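Local coordinates for protein acyl-CoA hydrolase (PDB 1Y7U) that probably hydrolyses long-chain fatty acyl-CoA thioesters to fatty acid and coenzyme A, using a hotdog-fold thioesterase scaffold assembled from several subunits, at residues A[95-100]-A[153-158]; A[88-93]-A[146-151]; A[65-70]-A[116-121]. All coordinates share one frame; numbering follows the deposited sequence. Where two conformers were deposited one is given.

Interaction 1: A[95-100]-A[153-158]; sequences SMEVFV and LRAEQR. With COA (coenzyme A), chain F.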
# COMPACT_ATOMS: atom_id res chain seq x y z
N SER A 95 -21.97 23.37 -5.53
CA SER A 95 -20.56 23.12 -5.26
C SER A 95 -20.07 23.84 -4.01
O SER A 95 -20.76 24.70 -3.47
CB SER A 95 -19.71 23.58 -6.44
OG SER A 95 -19.84 24.97 -6.62
N MSE A 96 -18.87 23.48 -3.58
CA MSE A 96 -18.28 24.10 -2.40
C MSE A 96 -16.77 24.15 -2.53
O MSE A 96 -16.16 23.26 -3.13
CB MSE A 96 -18.69 23.30 -1.17
CG MSE A 96 -18.62 21.81 -1.39
SE MSE A 96 -19.88 20.83 -0.32
CE MSE A 96 -19.21 21.35 1.38
N GLU A 97 -16.16 25.21 -2.01
CA GLU A 97 -14.72 25.33 -2.07
C GLU A 97 -14.13 25.02 -0.72
O GLU A 97 -14.48 25.64 0.29
CB GLU A 97 -14.29 26.71 -2.51
CG GLU A 97 -14.41 26.92 -3.98
CD GLU A 97 -13.52 28.03 -4.46
OE1 GLU A 97 -12.31 27.78 -4.60
OE2 GLU A 97 -14.02 29.15 -4.67
N VAL A 98 -13.22 24.06 -0.70
CA VAL A 98 -12.59 23.64 0.53
C VAL A 98 -11.17 24.15 0.59
O VAL A 98 -10.36 23.91 -0.32
CB VAL A 98 -12.60 22.11 0.65
CG1 VAL A 98 -12.05 21.70 2.00
CG2 VAL A 98 -14.01 21.58 0.44
N PHE A 99 -10.87 24.88 1.66
CA PHE A 99 -9.53 25.40 1.86
C PHE A 99 -8.72 24.29 2.52
O PHE A 99 -9.24 23.56 3.37
CB PHE A 99 -9.56 26.62 2.78
CG PHE A 99 -8.21 27.15 3.11
CD1 PHE A 99 -7.44 27.79 2.13
CD2 PHE A 99 -7.66 26.96 4.37
CE1 PHE A 99 -6.13 28.23 2.42
CE2 PHE A 99 -6.35 27.40 4.67
CZ PHE A 99 -5.59 28.03 3.69
N VAL A 100 -7.47 24.15 2.11
CA VAL A 100 -6.62 23.14 2.69
C VAL A 100 -5.30 23.76 3.06
O VAL A 100 -4.68 24.48 2.28
CB VAL A 100 -6.36 21.98 1.72
CG1 VAL A 100 -5.63 20.87 2.45
CG2 VAL A 100 -7.68 21.48 1.16
N LEU A 153 -12.93 35.35 -4.68
CA LEU A 153 -12.19 35.77 -5.87
C LEU A 153 -11.70 34.61 -6.71
O LEU A 153 -11.65 34.70 -7.93
CB LEU A 153 -11.00 36.65 -5.47
CG LEU A 153 -11.45 37.98 -4.86
CD1 LEU A 153 -10.29 38.71 -4.23
CD2 LEU A 153 -12.09 38.81 -5.94
N ARG A 154 -11.34 33.52 -6.05
CA ARG A 154 -10.86 32.32 -6.72
C ARG A 154 -12.00 31.63 -7.45
O ARG A 154 -11.80 30.97 -8.47
CB ARG A 154 -10.26 31.35 -5.70
CG ARG A 154 -8.96 31.81 -5.08
CD ARG A 154 -7.77 31.44 -5.96
NE ARG A 154 -7.93 31.92 -7.33
CZ ARG A 154 -7.10 31.62 -8.32
NH1 ARG A 154 -6.06 30.83 -8.10
NH2 ARG A 154 -7.33 32.10 -9.53
N ALA A 155 -13.21 31.80 -6.93
CA ALA A 155 -14.40 31.17 -7.48
C ALA A 155 -14.86 31.91 -8.73
O ALA A 155 -15.73 31.42 -9.46
CB ALA A 155 -15.52 31.15 -6.44
N GLU A 156 -14.29 33.09 -8.97
CA GLU A 156 -14.63 33.88 -10.15
C GLU A 156 -13.81 33.46 -11.37
O GLU A 156 -14.34 33.38 -12.48
CB GLU A 156 -14.44 35.37 -9.89
CG GLU A 156 -15.53 35.98 -9.02
CD GLU A 156 -15.35 37.47 -8.84
OE1 GLU A 156 -15.21 38.18 -9.86
OE2 GLU A 156 -15.36 37.94 -7.68
N GLN A 157 -12.53 33.20 -11.16
CA GLN A 157 -11.62 32.78 -12.22
C GLN A 157 -11.87 31.33 -12.61
O GLN A 157 -11.34 30.85 -13.60
CB GLN A 157 -10.18 32.89 -11.74
CG GLN A 157 -9.41 34.07 -12.26
CD GLN A 157 -7.95 33.73 -12.39
OE1 GLN A 157 -7.56 32.92 -13.23
NE2 GLN A 157 -7.12 34.33 -11.54
N ARG A 158 -12.67 30.65 -11.80
CA ARG A 158 -12.97 29.24 -11.99
C ARG A 158 -13.41 28.95 -13.42
O ARG A 158 -12.97 27.98 -14.05
CB ARG A 158 -14.10 28.84 -11.03
CG ARG A 158 -15.08 27.83 -11.58
CD ARG A 158 -16.35 27.80 -10.77
NE ARG A 158 -16.13 27.32 -9.42
CZ ARG A 158 -17.06 27.34 -8.47
NH1 ARG A 158 -18.27 27.83 -8.74
NH2 ARG A 158 -16.79 26.89 -7.25
N1A COA F . -14.08 23.96 -11.40
C2A COA F . -14.80 24.42 -10.35
N3A COA F . -16.14 24.20 -10.29
C4A COA F . -16.75 23.54 -11.25
C5A COA F . -16.03 23.04 -12.28
C6A COA F . -14.67 23.24 -12.38
N6A COA F . -13.89 22.53 -13.18
N7A COA F . -16.89 22.44 -13.06
C8A COA F . -18.09 22.51 -12.55
N9A COA F . -18.03 23.21 -11.43
C1B COA F . -19.18 23.43 -10.54
C2B COA F . -19.83 24.78 -10.62
O2B COA F . -19.27 25.56 -9.60
C3B COA F . -21.30 24.55 -10.36
O3B COA F . -21.47 25.11 -9.12
P3B COA F . -22.69 25.75 -8.48
O7A COA F . -22.40 25.78 -7.12
O8A COA F . -23.95 25.16 -8.61
O9A COA F . -22.79 27.07 -8.84
C4B COA F . -21.36 23.06 -10.25
O4B COA F . -20.23 22.61 -10.92
C5B COA F . -22.54 22.42 -10.90
O5B COA F . -22.17 22.02 -12.20
P1A COA F . -23.22 21.69 -13.36
O1A COA F . -23.08 22.61 -14.49
O2A COA F . -24.59 21.79 -12.87
O3A COA F . -22.88 20.26 -13.94
P2A COA F . -21.49 19.62 -14.35
O4A COA F . -20.62 20.52 -15.12
O5A COA F . -21.82 18.46 -15.14
O6A COA F . -20.77 19.16 -13.02
CBP COA F . -18.60 18.04 -13.35
CCP COA F . -20.02 17.98 -12.80
CDP COA F . -18.46 18.92 -14.56
CEP COA F . -17.68 18.58 -12.29
CAP COA F . -18.27 16.69 -13.98
OAP COA F . -18.15 16.80 -15.38
C9P COA F . -17.55 15.56 -13.31
O9P COA F . -18.28 14.50 -12.82
N8P COA F . -16.26 15.60 -13.22
C7P COA F . -15.57 15.06 -12.09
C6P COA F . -16.09 13.75 -11.55
C5P COA F . -15.04 12.93 -10.87
O5P COA F . -15.16 11.69 -10.80
N4P COA F . -14.03 13.59 -10.38
C3P COA F . -12.77 12.96 -10.20
C2P COA F . -12.08 12.87 -11.53
S1P COA F . -11.98 11.21 -12.08
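E97 and A155 make the direct packing between strand 95-100 and helix 153-158. The carboxylate of E97 ends over the methyl group of A155, with OE2 3.1 Å from CB, while OE1 faces the CB of R154. CG of E97 lies beside the backbone N (chi1 -78°) and the chain beyond it is extended, which carries the acid from the sheet up to the helix. No hydrogen bond joins the two segments.

The second kind of interaction is electrostatic. The side chains of E97 and R158 pass one another running opposite ways, their carboxylate and guanidinium planes 56° apart. OE2 of E97 stays 4.4 Å from NH2 of R158 and well off the guanidinium plane, so only longer-range attraction of opposite charges is left, not a salt bridge. R154 turns its end elsewhere, to a salt bridge with D68 and a cation-pi contact with W69.

The third kind involves coenzyme A. The backbone N of S95 donates to O7A of the 3'-phosphate over 2.9 Å. OG of S95 also lies 2.7 Å from O7A and 3.0 Å from O3B, and its one proton could serve either. With chi1 at 63°, OG sits between the backbone N and the carbonyl carbon, so N and OG can both address O7A. R158 lays its chain against the adenine: CG is 3.6 Å from C2A, and NE is 3.2 Å from N3A. The ribose hydroxyl O2B comes over one face of the guanidinium, though its closeness to NH1 should not be pressed at this resolution. T94 and K162 also belong to this nucleotide-binding site, where a hotdog sheet and its covering C-terminal helix together hold the 3'-phosphorylated adenosine of CoA.

Interaction 2: A[88-93]-A[146-151]; sequences VIWTGR and ESHRIA. With COA (coenzyme A), chain F.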
# COMPACT_ATOMS: atom_id res chain seq x y z
N VAL A 88 -14.74 23.87 4.56
CA VAL A 88 -15.44 24.52 3.47
C VAL A 88 -15.54 26.00 3.81
O VAL A 88 -15.83 26.33 4.96
CB VAL A 88 -16.86 23.93 3.36
CG1 VAL A 88 -17.63 24.59 2.25
CG2 VAL A 88 -16.78 22.44 3.15
N ILE A 89 -15.26 26.89 2.87
CA ILE A 89 -15.40 28.32 3.17
C ILE A 89 -16.34 29.01 2.23
O ILE A 89 -16.99 29.97 2.61
CB ILE A 89 -14.10 29.11 3.09
CG1 ILE A 89 -13.06 28.31 2.33
CG2 ILE A 89 -13.68 29.60 4.47
CD1 ILE A 89 -12.12 29.17 1.59
N TRP A 90 -16.39 28.56 0.99
CA TRP A 90 -17.27 29.18 0.01
C TRP A 90 -18.19 28.13 -0.56
O TRP A 90 -17.78 27.00 -0.76
CB TRP A 90 -16.43 29.80 -1.10
CG TRP A 90 -17.23 30.43 -2.21
CD1 TRP A 90 -17.56 31.75 -2.35
CD2 TRP A 90 -17.80 29.76 -3.34
NE1 TRP A 90 -18.29 31.94 -3.49
CE2 TRP A 90 -18.46 30.74 -4.12
CE3 TRP A 90 -17.83 28.43 -3.77
CZ2 TRP A 90 -19.13 30.43 -5.31
CZ3 TRP A 90 -18.49 28.12 -4.95
CH2 TRP A 90 -19.13 29.12 -5.70
N THR A 91 -19.44 28.50 -0.80
CA THR A 91 -20.38 27.55 -1.39
C THR A 91 -21.17 28.17 -2.51
O THR A 91 -21.50 29.35 -2.48
CB THR A 91 -21.41 26.99 -0.39
OG1 THR A 91 -21.93 28.05 0.44
CG2 THR A 91 -20.78 25.90 0.45
N GLY A 92 -21.45 27.35 -3.52
CA GLY A 92 -22.24 27.78 -4.65
C GLY A 92 -23.59 27.20 -4.32
O GLY A 92 -23.96 27.13 -3.15
N ARG A 93 -24.34 26.77 -5.32
CA ARG A 93 -25.64 26.19 -5.05
C ARG A 93 -25.44 24.70 -4.88
O ARG A 93 -26.01 24.06 -3.99
CB ARG A 93 -26.58 26.44 -6.22
CG ARG A 93 -27.87 25.70 -6.10
CD ARG A 93 -28.60 25.68 -7.41
NE ARG A 93 -29.67 24.68 -7.38
CZ ARG A 93 -29.68 23.57 -8.11
NH1 ARG A 93 -28.67 23.32 -8.94
NH2 ARG A 93 -30.68 22.72 -7.99
N GLU A 146 -11.48 36.19 6.02
CA GLU A 146 -10.47 36.56 5.04
C GLU A 146 -10.35 35.45 4.01
O GLU A 146 -10.32 35.70 2.80
CB GLU A 146 -9.11 36.76 5.69
CG GLU A 146 -8.94 38.06 6.41
CD GLU A 146 -7.48 38.36 6.65
OE1 GLU A 146 -6.83 37.57 7.37
OE2 GLU A 146 -6.99 39.37 6.12
N SER A 147 -10.25 34.22 4.49
CA SER A 147 -10.13 33.09 3.60
C SER A 147 -11.37 33.02 2.71
O SER A 147 -11.28 32.64 1.54
CB SER A 147 -9.90 31.79 4.39
OG SER A 147 -8.51 31.58 4.70
N HIS A 148 -12.53 33.42 3.23
CA HIS A 148 -13.74 33.38 2.42
C HIS A 148 -13.72 34.44 1.32
O HIS A 148 -14.24 34.23 0.22
CB HIS A 148 -14.99 33.56 3.28
CG HIS A 148 -16.26 33.61 2.49
ND1 HIS A 148 -16.89 34.79 2.15
CD2 HIS A 148 -16.98 32.62 1.90
CE1 HIS A 148 -17.94 34.52 1.40
NE2 HIS A 148 -18.02 33.22 1.23
N ARG A 149 -13.10 35.58 1.62
CA ARG A 149 -12.99 36.67 0.65
C ARG A 149 -12.13 36.17 -0.50
O ARG A 149 -12.47 36.31 -1.68
CB ARG A 149 -12.31 37.88 1.30
CG ARG A 149 -12.95 39.23 1.00
CD ARG A 149 -12.67 39.74 -0.40
NE ARG A 149 -13.86 39.70 -1.25
CZ ARG A 149 -13.96 40.28 -2.45
NH1 ARG A 149 -12.95 40.97 -2.95
NH2 ARG A 149 -15.08 40.17 -3.15
N ILE A 150 -10.99 35.58 -0.15
CA ILE A 150 -10.08 35.04 -1.15
C ILE A 150 -10.77 33.96 -1.95
O ILE A 150 -10.63 33.90 -3.18
CB ILE A 150 -8.82 34.46 -0.49
CG1 ILE A 150 -8.04 35.60 0.18
CG2 ILE A 150 -7.96 33.74 -1.53
CD1 ILE A 150 -6.75 35.18 0.85
N ALA A 151 -11.52 33.10 -1.27
CA ALA A 151 -12.23 32.03 -1.95
C ALA A 151 -13.22 32.61 -2.94
O ALA A 151 -13.43 32.06 -4.02
CB ALA A 151 -12.95 31.16 -0.94
N1A COA F . -14.08 23.96 -11.40
C2A COA F . -14.80 24.42 -10.35
N3A COA F . -16.14 24.20 -10.29
C4A COA F . -16.75 23.54 -11.25
C5A COA F . -16.03 23.04 -12.28
C6A COA F . -14.67 23.24 -12.38
N6A COA F . -13.89 22.53 -13.18
N7A COA F . -16.89 22.44 -13.06
C8A COA F . -18.09 22.51 -12.55
N9A COA F . -18.03 23.21 -11.43
C1B COA F . -19.18 23.43 -10.54
C2B COA F . -19.83 24.78 -10.62
O2B COA F . -19.27 25.56 -9.60
C3B COA F . -21.30 24.55 -10.36
O3B COA F . -21.47 25.11 -9.12
P3B COA F . -22.69 25.75 -8.48
O7A COA F . -22.40 25.78 -7.12
O8A COA F . -23.95 25.16 -8.61
O9A COA F . -22.79 27.07 -8.84
C4B COA F . -21.36 23.06 -10.25
O4B COA F . -20.23 22.61 -10.92
C5B COA F . -22.54 22.42 -10.90
O5B COA F . -22.17 22.02 -12.20
P1A COA F . -23.22 21.69 -13.36
O1A COA F . -23.08 22.61 -14.49
O2A COA F . -24.59 21.79 -12.87
O3A COA F . -22.88 20.26 -13.94
P2A COA F . -21.49 19.62 -14.35
O4A COA F . -20.62 20.52 -15.12
O5A COA F . -21.82 18.46 -15.14
O6A COA F . -20.77 19.16 -13.02
CBP COA F . -18.60 18.04 -13.35
CCP COA F . -20.02 17.98 -12.80
CDP COA F . -18.46 18.92 -14.56
CEP COA F . -17.68 18.58 -12.29
CAP COA F . -18.27 16.69 -13.98
OAP COA F . -18.15 16.80 -15.38
C9P COA F . -17.55 15.56 -13.31
O9P COA F . -18.28 14.50 -12.82
N8P COA F . -16.26 15.60 -13.22
C7P COA F . -15.57 15.06 -12.09
C6P COA F . -16.09 13.75 -11.55
C5P COA F . -15.04 12.93 -10.87
O5P COA F . -15.16 11.69 -10.80
N4P COA F . -14.03 13.59 -10.38
C3P COA F . -12.77 12.96 -10.20
C2P COA F . -12.08 12.87 -11.53
S1P COA F . -11.98 11.21 -12.08
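I89 and A151 form the tight part of this contact: CD1 of I89 meets the methyl of A151 at 3.3 Å and lies 3.6 Å from the backbone O of S147. Strand 88-91 and helix 146-151 run in roughly the same direction, inclined by 41°, and their axes approach to 7.3 Å. A151 is shared by two neighbours on the strand, because its CB also touches CB of W90 at 3.7 Å. F119 closes in beside I89, A151 and I150, so the apolar patch continues onto strand 112-125 of the same sheet. The packing is mainly apolar, and no hydrogen bond crosses between the segments.

Toward the partly exposed side the fit becomes loose. W90 and H148 turn their rings nearly parallel, at 24°, but the rings are offset and barely overlap; the centroid of the five-membered ring of W90 is 5.7 Å from that of H148. CG of W90 is anti to the backbone N (chi1 177°), which directs the indole along the helix to A155 and R158. H148 also rests on P139. Its ring edge faces the backbone O of I89, at a modelled separation too doubtful to interpret.

Past the strand the chain leaves the helix and enters the coenzyme A site. There the backbone N of R93 makes a weak hydrogen bond of 2.8 Å to O7A of coenzyme A, and CA of G92 is 3.2 Å from the same phosphate oxygen. The extended side chain of R93 runs on into an exposed position.

I89 and W90 both face E97 of the next strand, a classic beta bulge, and they bring the sheet face under helix 142-170. V88 and T91 turn instead to M96. Strand 81-91 thus joins the hotdog sheet to its C-terminal helix, and the loop after it, G92 and R93, reaches the CoA 3'-phosphate.

Interaction 3: A[65-70]-A[116-121]; sequences ASMDWV and ATSFVT. With COA (coenzyme A), chain F.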
# COMPACT_ATOMS: atom_id res chain seq x y z
N ALA A 65 -14.10 18.48 -8.32
CA ALA A 65 -14.19 19.20 -9.59
C ALA A 65 -12.90 19.87 -10.01
O ALA A 65 -12.56 19.90 -11.20
CB ALA A 65 -15.30 20.24 -9.52
N SER A 66 -12.16 20.43 -9.06
CA SER A 66 -10.93 21.08 -9.44
C SER A 66 -9.95 21.29 -8.29
O SER A 66 -10.31 21.20 -7.12
CB SER A 66 -11.23 22.44 -10.07
OG SER A 66 -11.78 23.35 -9.12
N MSE A 67 -8.71 21.57 -8.66
CA MSE A 67 -7.65 21.84 -7.71
C MSE A 67 -7.10 23.21 -8.10
O MSE A 67 -6.81 23.45 -9.28
CB MSE A 67 -6.53 20.80 -7.84
CG MSE A 67 -6.33 19.92 -6.62
SE MSE A 67 -5.54 20.78 -5.09
CE MSE A 67 -5.26 19.21 -4.00
N ASP A 68 -6.97 24.11 -7.14
CA ASP A 68 -6.41 25.43 -7.45
C ASP A 68 -4.90 25.24 -7.56
O ASP A 68 -4.36 24.27 -7.03
CB ASP A 68 -6.73 26.41 -6.32
CG ASP A 68 -6.88 27.82 -6.82
OD1 ASP A 68 -8.02 28.23 -7.10
OD2 ASP A 68 -5.86 28.52 -6.93
N TRP A 69 -4.19 26.15 -8.22
CA TRP A 69 -2.75 25.94 -8.32
C TRP A 69 -2.13 25.82 -6.93
O TRP A 69 -2.64 26.38 -5.96
CB TRP A 69 -2.09 27.05 -9.12
CG TRP A 69 -2.35 28.41 -8.63
CD1 TRP A 69 -2.02 28.92 -7.41
CD2 TRP A 69 -2.96 29.47 -9.37
NE1 TRP A 69 -2.37 30.25 -7.34
CE2 TRP A 69 -2.95 30.62 -8.53
CE3 TRP A 69 -3.50 29.58 -10.65
CZ2 TRP A 69 -3.46 31.85 -8.94
CZ3 TRP A 69 -4.01 30.81 -11.06
CH2 TRP A 69 -3.98 31.93 -10.21
N VAL A 70 -1.04 25.07 -6.84
CA VAL A 70 -0.38 24.85 -5.56
C VAL A 70 1.11 25.13 -5.62
O VAL A 70 1.80 24.61 -6.49
CB VAL A 70 -0.55 23.39 -5.08
CG1 VAL A 70 0.21 23.19 -3.80
CG2 VAL A 70 -2.00 23.06 -4.85
N ALA A 116 2.30 24.49 2.19
CA ALA A 116 1.41 24.68 1.05
C ALA A 116 -0.04 24.88 1.48
O ALA A 116 -0.43 24.44 2.57
CB ALA A 116 1.49 23.47 0.11
N THR A 117 -0.81 25.54 0.63
CA THR A 117 -2.23 25.77 0.86
C THR A 117 -2.91 25.72 -0.50
O THR A 117 -2.25 25.79 -1.53
CB THR A 117 -2.52 27.14 1.47
OG1 THR A 117 -2.17 28.16 0.53
CG2 THR A 117 -1.74 27.34 2.75
N SER A 118 -4.23 25.61 -0.51
CA SER A 118 -4.95 25.59 -1.77
C SER A 118 -6.45 25.48 -1.52
O SER A 118 -6.90 25.39 -0.38
CB SER A 118 -4.47 24.42 -2.63
OG SER A 118 -4.96 24.53 -3.95
N PHE A 119 -7.21 25.52 -2.60
CA PHE A 119 -8.65 25.39 -2.51
C PHE A 119 -9.02 24.26 -3.44
O PHE A 119 -8.55 24.21 -4.58
CB PHE A 119 -9.35 26.67 -2.96
CG PHE A 119 -9.05 27.86 -2.11
CD1 PHE A 119 -7.83 28.52 -2.22
CD2 PHE A 119 -9.97 28.31 -1.17
CE1 PHE A 119 -7.54 29.63 -1.42
CE2 PHE A 119 -9.70 29.41 -0.37
CZ PHE A 119 -8.48 30.07 -0.49
N VAL A 120 -9.84 23.35 -2.96
CA VAL A 120 -10.26 22.24 -3.78
C VAL A 120 -11.76 22.40 -3.93
O VAL A 120 -12.47 22.66 -2.96
CB VAL A 120 -9.95 20.89 -3.12
CG1 VAL A 120 -10.08 19.77 -4.14
CG2 VAL A 120 -8.54 20.91 -2.53
N THR A 121 -12.25 22.28 -5.16
CA THR A 121 -13.67 22.44 -5.40
C THR A 121 -14.35 21.09 -5.53
O THR A 121 -13.90 20.23 -6.29
CB THR A 121 -13.92 23.26 -6.69
OG1 THR A 121 -13.24 24.52 -6.59
CG2 THR A 121 -15.41 23.51 -6.89
N1A COA F . -14.08 23.96 -11.40
C2A COA F . -14.80 24.42 -10.35
N3A COA F . -16.14 24.20 -10.29
C4A COA F . -16.75 23.54 -11.25
C5A COA F . -16.03 23.04 -12.28
C6A COA F . -14.67 23.24 -12.38
N6A COA F . -13.89 22.53 -13.18
N7A COA F . -16.89 22.44 -13.06
C8A COA F . -18.09 22.51 -12.55
N9A COA F . -18.03 23.21 -11.43
C1B COA F . -19.18 23.43 -10.54
C2B COA F . -19.83 24.78 -10.62
O2B COA F . -19.27 25.56 -9.60
C3B COA F . -21.30 24.55 -10.36
O3B COA F . -21.47 25.11 -9.12
P3B COA F . -22.69 25.75 -8.48
O7A COA F . -22.40 25.78 -7.12
O8A COA F . -23.95 25.16 -8.61
O9A COA F . -22.79 27.07 -8.84
C4B COA F . -21.36 23.06 -10.25
O4B COA F . -20.23 22.61 -10.92
C5B COA F . -22.54 22.42 -10.90
O5B COA F . -22.17 22.02 -12.20
P1A COA F . -23.22 21.69 -13.36
O1A COA F . -23.08 22.61 -14.49
O2A COA F . -24.59 21.79 -12.87
O3A COA F . -22.88 20.26 -13.94
P2A COA F . -21.49 19.62 -14.35
O4A COA F . -20.62 20.52 -15.12
O5A COA F . -21.82 18.46 -15.14
O6A COA F . -20.77 19.16 -13.02
CBP COA F . -18.60 18.04 -13.35
CCP COA F . -20.02 17.98 -12.80
CDP COA F . -18.46 18.92 -14.56
CEP COA F . -17.68 18.58 -12.29
CAP COA F . -18.27 16.69 -13.98
OAP COA F . -18.15 16.80 -15.38
C9P COA F . -17.55 15.56 -13.31
O9P COA F . -18.28 14.50 -12.82
N8P COA F . -16.26 15.60 -13.22
C7P COA F . -15.57 15.06 -12.09
C6P COA F . -16.09 13.75 -11.55
C5P COA F . -15.04 12.93 -10.87
O5P COA F . -15.16 11.69 -10.80
N4P COA F . -14.03 13.59 -10.38
C3P COA F . -12.77 12.96 -10.20
C2P COA F . -12.08 12.87 -11.53
S1P COA F . -11.98 11.21 -12.08
O HOH W 1 -10.52 24.87 -7.26
O HOH W 2 -0.70 27.42 -3.39
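Part of the adenine pocket of coenzyme A is built where S66 and T121 face each other across two antiparallel strands. OG of S66 lies 3.3 Å from N1A of the base, and CG2 of T121 lies 3.5 Å from N3A. CG2 is anti to the backbone N of T121, which turns the methyl to the base and puts OG1 beside that N. A water bridges OG of S66 and OG1 of T121.

A65 and S66 both face T121 in a classic beta bulge: O of T121 accepts from N of A65 at 2.7 Å and from N of S66 at 3.3 Å. T121 N returns a bond to O of S66. The bulge lies on strand 61-71, an outermost strand of this chain's hotdog sheet; S66, M67 and V70 pair antiparallel with a strand of the second subunit, so the sheet runs on across the interface.

Next along, M67, a selenomethionine, faces V120 in a non-hydrogen-bonded pair, its SE 3.9 Å from CG2. M67 and V120 also meet M46 and D47, respectively, of helix 39-58. Beyond the regular pairing, N of D68 still donates to O of F119 at 3.0 Å, and OG of S118 makes a weak bond to O of D68. V70 brings CG2 to within 3.6 Å of CB of S118, while its CG1 touches the methyl of A116.

In the fold
All three contacts use the one antiparallel sheet, but differently. Interaction 3 joins two neighbouring strands by backbone hydrogen bonds near the centre of the chain and reaches the second subunit. Interactions 1 and 2 lay successive turns of helix 142-170 on one face of that sheet, across strands paired through E97 with I89 and W90. Both are buried; interaction 1 is dominated by charge and bound coenzyme A, interaction 2 by apolar packing with partly exposed W90 and H148 at its margin. F119 ties interaction 3 to interaction 2, and R154 ties it to interaction 1. Interaction 1 meets adenine, ribose and 3'-phosphate of one coenzyme A, interaction 2 its 3'-phosphate alone, interaction 3 its adenine.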